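Local coordinates for phosphoacetylglucosamine mutase (Aspergillus lentulus, PDB 5O9X), which interconverts N-acetylglucosamine 6-phosphate and N-acetylglucosamine 1-phosphate, as an alpha-D-phosphohexomutase that probably works through a bisphosphorylated sugar intermediate, at residues N40-T51 / L141-T152; Y191-V202 / A416-D427. The protein carries 1 engineered substitution. All blocks are in the same frame, centred on the assembly; numbering follows the deposited sequence.

Contact 1. Residues N40-T51 / L141-T152; sequences NTVVYAVGLLAT and LIGVLSAALTAT. Unlike the reference sequence in segment 141-152: Ile142 (reference Val).
Helices 40-51 and 141-151 run side by side in the same general direction, their axes 7.8 Å apart at the closest point and crossing at -39°, with Gly47 and Ala148 facing each other where the backbones come nearest. With no side chain on Gly47, Ala148 CB lies 3.7 Å from Gly47 CA, and Leu145 CD1 rests against the same CA. Ala148 CB also sits over one face of the Tyr44 ring in a CH-pi contact, 4.1 Å from the centroid. Tyr44 is a knob in the hole made by Val144, Ala147, Ala148 and Ala151; its CG, anti to the backbone N (chi1 -172°), carries the ring across the groove, and the hydroxyl bonds beyond it to Ile10 O. Toward the start of both helices, Val43 CG1 packs on Leu145 CB (3.9 Å) while CG2 meets Leu141 CD2. At the far end the hydroxyls of Thr51 and Thr152 meet tip to tip, OG1 to OG1 2.6 Å, in a hydrogen bond. The pair belongs to the alpha/beta/alpha domain I: Val43 and Leu145 reach down onto strands 75-81 and 61-66, helix 4-14 covers Tyr44 and Thr152, and helix 91-101 flanks Leu49.

Contact 2. Residues Y191-V202 / A416-D427; sequences YYEKLAAAFKRV and ALTDLINQAVGD
Ala198 and Leu420 mark the closest backbone approach of an antiparallel helix pair, which joins domain II to domain III of this phosphohexomutase: helix 191-202 packs on the last turn of helix 405-420, axes 8.3 Å apart, and on the loop that follows. Leu420 is the knob, set among Leu195, Ala198, Phe199 and Val202, with its CB 3.8 Å from Ala198 CB. One turn away, Val202 CG1 presses tightly on Ala416 CB.

Polar groups flank this apolar strip. Arg201, its chain bent at chi3 (71°), lays its guanidinium over Ala416 and sends NH1 to Asp419 OD2 in a salt bridge of 2.7 Å. The bond is nearly straight, at 171°, and lies in the guanidinium plane, although the carboxylate is turned 48° from that plane. A water bridges Arg201 NH2 to the same OD2, which therefore accepts twice; a second water takes a hydrogen bond from Lys194 NZ and gives one to Asp419 OD1. The Lys194 ammonium is thus held by Tyr183 O and this water, and reaches Asp419 only through the water.

At the other end of the contact the loop folds back to Asp427, at the N-cap of helix 428-442, where its side chain caps a backbone N just past the segment. Its OD2 serves the interface. Asn422 ND2 donates to the anti lone pair of Asp427 OD2 at 3.1 Å. That OD2 lies at the edge of the Tyr191 ring, near its plane, and accepts the Tyr191 OH proton in its syn lone pair at 2.5 Å.

Overall arrangement
Both contacts are largely buried helix pairings, but they share no secondary-structure element and lie apart, with centres about 32 Å from each other and nearest atoms about 15 Å. Contact 1 is internal to domain I, whereas contact 2 ties domain II to domain III. Their chemistry follows: the pair in contact 1, which runs in the same general direction, is almost wholly apolar, with one hydroxyl pair across it, while the antiparallel pair in contact 2 has a small apolar core bordered by a salt bridge, bridging waters and a buried carboxylate gripped by a tyrosine and an asparagine. Contact 2 is also the more central in the chain, and its Asp427 side chain lies about 12 Å from the bound glucose 1,6-bisphosphate.

Contact 1. Residues N40-T51 / L141-T152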
# COMPACT_ATOMS: atom_id res chain seq x y z
N ASN A 40 -4.78 21.12 9.54
CA ASN A 40 -3.74 21.61 10.48
C ASN A 40 -3.76 20.97 11.90
O ASN A 40 -2.71 20.51 12.41
CB ASN A 40 -3.88 23.14 10.64
CG ASN A 40 -3.29 23.91 9.48
OD1 ASN A 40 -2.66 23.34 8.54
ND2 ASN A 40 -3.53 25.19 9.48
N THR A 41 -4.92 20.96 12.55
CA THR A 41 -4.94 20.54 13.95
C THR A 41 -4.70 19.02 14.04
O THR A 41 -4.14 18.52 15.02
CB THR A 41 -6.21 20.97 14.67
OG1 THR A 41 -7.37 20.31 14.14
CG2 THR A 41 -6.40 22.49 14.52
N VAL A 42 -5.11 18.31 13.00
CA VAL A 42 -4.92 16.87 12.88
C VAL A 42 -3.43 16.52 12.87
O VAL A 42 -2.96 15.66 13.62
CB VAL A 42 -5.61 16.29 11.61
CG1 VAL A 42 -5.33 14.81 11.48
CG2 VAL A 42 -7.11 16.41 11.71
N VAL A 43 -2.71 17.16 11.97
CA VAL A 43 -1.29 16.95 11.80
C VAL A 43 -0.56 17.33 13.12
O VAL A 43 0.42 16.66 13.53
CB VAL A 43 -0.79 17.76 10.55
CG1 VAL A 43 0.73 17.75 10.46
CG2 VAL A 43 -1.44 17.16 9.26
N TYR A 44 -1.00 18.44 13.71
CA TYR A 44 -0.40 18.87 15.00
C TYR A 44 -0.59 17.75 16.02
O TYR A 44 0.35 17.37 16.68
CB TYR A 44 -1.10 20.16 15.48
CG TYR A 44 -0.41 20.74 16.68
CD1 TYR A 44 0.78 21.44 16.53
CD2 TYR A 44 -0.91 20.48 17.96
CE1 TYR A 44 1.45 21.93 17.65
CE2 TYR A 44 -0.25 20.99 19.09
CZ TYR A 44 0.91 21.72 18.92
OH TYR A 44 1.58 22.19 20.04
N ALA A 45 -1.80 17.19 16.10
CA ALA A 45 -2.09 16.04 16.98
C ALA A 45 -1.20 14.82 16.70
O ALA A 45 -0.65 14.14 17.62
CB ALA A 45 -3.55 15.63 16.82
N VAL A 46 -1.03 14.55 15.40
CA VAL A 46 -0.14 13.45 15.01
C VAL A 46 1.33 13.66 15.46
O VAL A 46 2.00 12.68 15.81
CB VAL A 46 -0.25 13.17 13.47
CG1 VAL A 46 0.80 12.15 13.05
CG2 VAL A 46 -1.64 12.59 13.15
N GLY A 47 1.81 14.91 15.46
CA GLY A 47 3.18 15.20 15.93
C GLY A 47 3.28 14.82 17.43
O GLY A 47 4.23 14.19 17.88
N LEU A 48 2.27 15.21 18.18
CA LEU A 48 2.15 14.77 19.60
C LEU A 48 2.17 13.25 19.79
O LEU A 48 2.98 12.74 20.60
CB LEU A 48 0.89 15.41 20.17
CG LEU A 48 1.01 16.84 20.73
CD1 LEU A 48 1.99 17.80 20.08
CD2 LEU A 48 -0.36 17.46 20.89
N LEU A 49 1.34 12.53 19.03
CA LEU A 49 1.31 11.07 19.06
C LEU A 49 2.65 10.40 18.68
O LEU A 49 3.07 9.48 19.37
CB LEU A 49 0.20 10.54 18.18
CG LEU A 49 0.02 9.05 18.50
CD1 LEU A 49 -0.66 8.80 19.84
CD2 LEU A 49 -0.75 8.38 17.42
N ALA A 50 3.28 10.88 17.60
CA ALA A 50 4.57 10.36 17.17
C ALA A 50 5.59 10.49 18.30
O ALA A 50 6.41 9.60 18.47
CB ALA A 50 5.10 11.09 15.89
N THR A 51 5.57 11.60 19.01
CA THR A 51 6.52 11.82 20.15
C THR A 51 6.27 10.72 21.25
O THR A 51 7.19 10.03 21.68
CB THR A 51 6.35 13.21 20.80
OG1 THR A 51 6.67 14.25 19.88
CG2 THR A 51 7.31 13.38 22.03
N LEU A 141 1.69 21.68 5.98
CA LEU A 141 1.54 20.58 6.96
C LEU A 141 2.83 20.12 7.64
O LEU A 141 2.86 19.89 8.87
CB LEU A 141 0.72 19.39 6.37
CG LEU A 141 -0.70 19.78 5.86
CD1 LEU A 141 -1.40 18.61 5.14
CD2 LEU A 141 -1.60 20.37 6.97
N ILE A 142 3.90 19.97 6.88
CA ILE A 142 5.25 19.76 7.47
C ILE A 142 5.66 20.92 8.51
O ILE A 142 6.25 20.63 9.54
CB ILE A 142 6.29 19.54 6.29
CG1 ILE A 142 6.50 18.06 5.99
CG2 ILE A 142 7.64 20.20 6.45
CD1 ILE A 142 5.53 17.10 6.55
N GLY A 143 5.34 22.17 8.19
CA GLY A 143 5.44 23.31 9.17
C GLY A 143 4.72 23.00 10.47
O GLY A 143 5.26 23.21 11.56
N VAL A 144 3.48 22.50 10.36
CA VAL A 144 2.67 22.20 11.56
C VAL A 144 3.28 21.06 12.33
O VAL A 144 3.44 21.14 13.61
CB VAL A 144 1.18 21.85 11.21
CG1 VAL A 144 0.41 21.45 12.50
CG2 VAL A 144 0.45 22.97 10.47
N LEU A 145 3.58 19.97 11.61
CA LEU A 145 4.28 18.83 12.20
C LEU A 145 5.55 19.24 12.99
O LEU A 145 5.78 18.79 14.17
CB LEU A 145 4.62 17.77 11.13
CG LEU A 145 5.21 16.46 11.61
CD1 LEU A 145 4.19 15.74 12.49
CD2 LEU A 145 5.50 15.60 10.34
N SER A 146 6.37 20.05 12.33
CA SER A 146 7.60 20.61 12.92
C SER A 146 7.32 21.40 14.20
O SER A 146 8.07 21.26 15.15
CB SER A 146 8.25 21.55 11.89
OG SER A 146 8.69 20.75 10.78
N ALA A 147 6.30 22.25 14.16
CA ALA A 147 5.80 22.97 15.34
C ALA A 147 5.42 22.06 16.51
O ALA A 147 5.87 22.36 17.63
CB ALA A 147 4.69 24.00 14.99
N ALA A 148 4.66 20.97 16.28
CA ALA A 148 4.40 19.94 17.30
C ALA A 148 5.66 19.30 17.86
O ALA A 148 5.82 19.26 19.06
CB ALA A 148 3.42 18.83 16.80
N LEU A 149 6.56 18.82 16.99
CA LEU A 149 7.76 18.14 17.41
C LEU A 149 8.75 19.06 18.16
O LEU A 149 9.45 18.61 19.08
CB LEU A 149 8.48 17.45 16.21
CG LEU A 149 7.58 16.31 15.58
CD1 LEU A 149 8.10 15.97 14.20
CD2 LEU A 149 7.51 15.07 16.49
N THR A 150 8.75 20.32 17.79
CA THR A 150 9.63 21.27 18.46
C THR A 150 9.05 21.50 19.86
O THR A 150 9.80 21.53 20.84
CB THR A 150 9.73 22.59 17.71
OG1 THR A 150 8.41 23.10 17.54
CG2 THR A 150 10.30 22.41 16.39
N ALA A 151 7.72 21.59 19.95
CA ALA A 151 7.05 21.80 21.24
C ALA A 151 7.33 20.65 22.20
O ALA A 151 7.65 20.86 23.36
CB ALA A 151 5.57 22.06 21.05
N THR A 152 7.29 19.42 21.70
CA THR A 152 7.43 18.28 22.56
C THR A 152 8.89 17.95 22.68
O THR A 152 9.22 17.02 23.37
CB THR A 152 6.67 17.03 22.01
OG1 THR A 152 7.18 16.70 20.71
CG2 THR A 152 5.21 17.28 21.89

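Contact 2. Residues Y191-V202 / A416-D427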
# COMPACT_ATOMS: atom_id res chain seq x y z
N TYR A 191 18.59 3.63 -0.39
CA TYR A 191 17.38 2.93 -0.98
C TYR A 191 17.63 2.49 -2.44
O TYR A 191 17.44 1.31 -2.76
CB TYR A 191 16.17 3.87 -0.88
CG TYR A 191 14.93 3.41 -1.61
CD1 TYR A 191 14.02 2.60 -0.95
CD2 TYR A 191 14.68 3.78 -2.97
CE1 TYR A 191 12.86 2.17 -1.60
CE2 TYR A 191 13.55 3.30 -3.65
CZ TYR A 191 12.66 2.51 -2.97
OH TYR A 191 11.52 2.04 -3.57
N TYR A 192 18.16 3.39 -3.29
CA TYR A 192 18.40 3.03 -4.71
C TYR A 192 19.47 1.95 -4.83
O TYR A 192 19.32 1.00 -5.66
CB TYR A 192 18.85 4.22 -5.56
CG TYR A 192 17.82 5.35 -5.58
CD1 TYR A 192 16.45 5.08 -5.80
CD2 TYR A 192 18.21 6.68 -5.32
CE1 TYR A 192 15.46 6.14 -5.76
CE2 TYR A 192 17.28 7.73 -5.26
CZ TYR A 192 15.93 7.46 -5.48
OH TYR A 192 15.03 8.48 -5.43
N GLU A 193 20.52 2.08 -4.01
CA GLU A 193 21.65 1.13 -4.01
C GLU A 193 21.17 -0.29 -3.64
O GLU A 193 21.57 -1.31 -4.26
CB GLU A 193 22.70 1.63 -2.99
CG GLU A 193 23.44 2.80 -3.58
CD GLU A 193 24.48 3.41 -2.64
OE1 GLU A 193 24.41 3.14 -1.42
OE2 GLU A 193 25.36 4.14 -3.15
N LYS A 194 20.32 -0.36 -2.62
CA LYS A 194 19.81 -1.67 -2.17
C LYS A 194 18.93 -2.32 -3.23
O LYS A 194 19.10 -3.53 -3.53
CB LYS A 194 19.01 -1.53 -0.88
CG LYS A 194 18.67 -2.89 -0.21
CD LYS A 194 17.66 -2.59 0.92
CE LYS A 194 17.16 -3.85 1.62
NZ LYS A 194 18.27 -4.49 2.34
N LEU A 195 17.97 -1.56 -3.76
CA LEU A 195 17.12 -2.09 -4.84
C LEU A 195 17.97 -2.51 -6.03
O LEU A 195 17.83 -3.67 -6.56
CB LEU A 195 16.04 -1.08 -5.25
CG LEU A 195 14.70 -1.17 -4.51
CD1 LEU A 195 14.90 -0.67 -3.11
CD2 LEU A 195 13.75 -0.20 -5.27
N ALA A 196 18.92 -1.64 -6.42
CA ALA A 196 19.74 -1.98 -7.61
C ALA A 196 20.57 -3.24 -7.42
O ALA A 196 20.61 -4.14 -8.31
CB ALA A 196 20.61 -0.81 -8.00
N ALA A 197 21.20 -3.35 -6.24
CA ALA A 197 22.06 -4.51 -5.97
C ALA A 197 21.25 -5.84 -5.94
O ALA A 197 21.70 -6.88 -6.46
CB ALA A 197 22.91 -4.31 -4.70
N ALA A 198 20.07 -5.78 -5.30
CA ALA A 198 19.18 -6.96 -5.20
C ALA A 198 18.67 -7.37 -6.59
O ALA A 198 18.72 -8.56 -6.97
CB ALA A 198 18.05 -6.69 -4.24
N PHE A 199 18.28 -6.38 -7.40
CA PHE A 199 17.83 -6.65 -8.79
C PHE A 199 18.93 -7.24 -9.64
O PHE A 199 18.70 -8.20 -10.42
CB PHE A 199 17.34 -5.38 -9.45
CG PHE A 199 16.65 -5.59 -10.78
CD1 PHE A 199 15.46 -6.37 -10.88
CD2 PHE A 199 17.18 -5.00 -11.94
CE1 PHE A 199 14.85 -6.50 -12.18
CE2 PHE A 199 16.56 -5.10 -13.20
CZ PHE A 199 15.38 -5.87 -13.30
N LYS A 200 20.14 -6.66 -9.55
CA LYS A 200 21.31 -7.31 -10.23
C LYS A 200 21.45 -8.80 -9.90
O LYS A 200 21.59 -9.62 -10.81
CB LYS A 200 22.63 -6.55 -9.90
CG LYS A 200 23.81 -7.03 -10.76
CD LYS A 200 25.10 -6.30 -10.36
CE LYS A 200 26.30 -6.71 -11.23
NZ LYS A 200 26.33 -5.81 -12.40
N ARG A 201 21.41 -9.17 -8.63
CA ARG A 201 21.54 -10.56 -8.22
C ARG A 201 20.36 -11.40 -8.72
O ARG A 201 20.55 -12.48 -9.26
CB ARG A 201 21.57 -10.72 -6.69
CG ARG A 201 22.96 -10.43 -6.07
CD ARG A 201 22.80 -10.14 -4.58
NE ARG A 201 22.46 -11.37 -3.84
CZ ARG A 201 21.77 -11.38 -2.69
NH1 ARG A 201 21.28 -10.22 -2.19
NH2 ARG A 201 21.54 -12.53 -2.02
N VAL A 202 19.13 -10.94 -8.51
CA VAL A 202 17.97 -11.70 -9.00
C VAL A 202 18.06 -11.88 -10.52
O VAL A 202 17.61 -12.91 -10.99
CB VAL A 202 16.57 -11.17 -8.61
CG1 VAL A 202 16.42 -10.86 -7.13
CG2 VAL A 202 16.16 -9.97 -9.39
N ALA A 416 18.24 -13.64 -3.29
CA ALA A 416 18.22 -12.31 -3.86
C ALA A 416 16.76 -11.66 -3.75
O ALA A 416 16.59 -10.45 -3.46
CB ALA A 416 18.69 -12.36 -5.32
N LEU A 417 15.75 -12.49 -4.02
CA LEU A 417 14.34 -12.06 -3.97
C LEU A 417 14.01 -11.52 -2.55
O LEU A 417 13.33 -10.52 -2.40
CB LEU A 417 13.49 -13.27 -4.41
CG LEU A 417 11.99 -13.22 -4.61
CD1 LEU A 417 11.63 -14.10 -5.81
CD2 LEU A 417 11.47 -13.82 -3.32
N THR A 418 14.53 -12.17 -1.51
CA THR A 418 14.26 -11.73 -0.18
C THR A 418 14.95 -10.40 0.07
O THR A 418 14.51 -9.65 0.93
CB THR A 418 14.71 -12.74 0.95
OG1 THR A 418 16.14 -12.87 0.94
CG2 THR A 418 14.04 -14.15 0.82
N ASP A 419 16.04 -10.08 -0.64
CA ASP A 419 16.59 -8.69 -0.48
C ASP A 419 15.94 -7.65 -1.37
O ASP A 419 16.04 -6.43 -1.13
CB ASP A 419 18.10 -8.66 -0.75
CG ASP A 419 18.87 -9.31 0.35
OD1 ASP A 419 18.52 -9.12 1.56
OD2 ASP A 419 19.75 -10.08 -0.01
N LEU A 420 15.32 -8.11 -2.45
CA LEU A 420 14.66 -7.21 -3.39
C LEU A 420 13.28 -6.79 -2.78
O LEU A 420 12.90 -5.61 -2.88
CB LEU A 420 14.48 -7.86 -4.75
CG LEU A 420 13.74 -7.05 -5.86
CD1 LEU A 420 14.63 -5.89 -6.38
CD2 LEU A 420 13.32 -7.86 -7.09
N ILE A 421 12.60 -7.74 -2.14
CA ILE A 421 11.19 -7.53 -1.79
C ILE A 421 11.07 -6.73 -0.54
O ILE A 421 11.56 -7.17 0.51
CB ILE A 421 10.30 -8.81 -1.94
CG1 ILE A 421 10.10 -9.01 -3.41
CG2 ILE A 421 8.89 -8.62 -1.40
CD1 ILE A 421 9.79 -7.66 -4.11
N ASN A 422 10.44 -5.55 -0.67
CA ASN A 422 10.33 -4.64 0.43
C ASN A 422 9.43 -5.30 1.47
O ASN A 422 8.25 -5.55 1.26
CB ASN A 422 9.85 -3.26 -0.03
CG ASN A 422 10.13 -2.15 0.99
OD1 ASN A 422 9.93 -2.35 2.22
ND2 ASN A 422 10.60 -0.95 0.49
N GLN A 423 10.04 -5.62 2.59
CA GLN A 423 9.38 -6.36 3.63
C GLN A 423 8.45 -5.41 4.43
O GLN A 423 8.75 -4.20 4.56
CB GLN A 423 10.48 -7.02 4.48
CG GLN A 423 11.42 -7.89 3.64
CD GLN A 423 10.68 -9.09 3.03
OE1 GLN A 423 10.19 -9.99 3.75
NE2 GLN A 423 10.57 -9.10 1.69
N ALA A 424 7.30 -5.97 4.88
CA ALA A 424 6.16 -5.34 5.65
C ALA A 424 5.03 -4.62 4.84
O ALA A 424 4.03 -5.24 4.40
CB ALA A 424 6.62 -4.51 6.85
N VAL A 425 5.17 -3.31 4.68
CA VAL A 425 4.30 -2.58 3.79
C VAL A 425 4.95 -2.76 2.39
O VAL A 425 6.16 -2.73 2.22
CB VAL A 425 4.13 -1.08 4.25
CG1 VAL A 425 3.31 -0.23 3.26
CG2 VAL A 425 3.47 -1.04 5.62
N GLY A 426 4.14 -2.91 1.38
CA GLY A 426 4.72 -3.13 0.07
C GLY A 426 5.40 -1.92 -0.49
O GLY A 426 5.25 -0.80 0.05
N ASP A 427 6.16 -2.14 -1.55
CA ASP A 427 6.83 -1.04 -2.25
C ASP A 427 6.55 -1.24 -3.73
O ASP A 427 7.07 -2.18 -4.31
CB ASP A 427 8.34 -1.09 -1.89
CG ASP A 427 9.18 -0.14 -2.72
OD1 ASP A 427 8.67 0.40 -3.71
OD2 ASP A 427 10.36 0.09 -2.41
O HOH W 1 17.04 -7.03 2.96
O HOH W 2 20.52 -12.56 0.77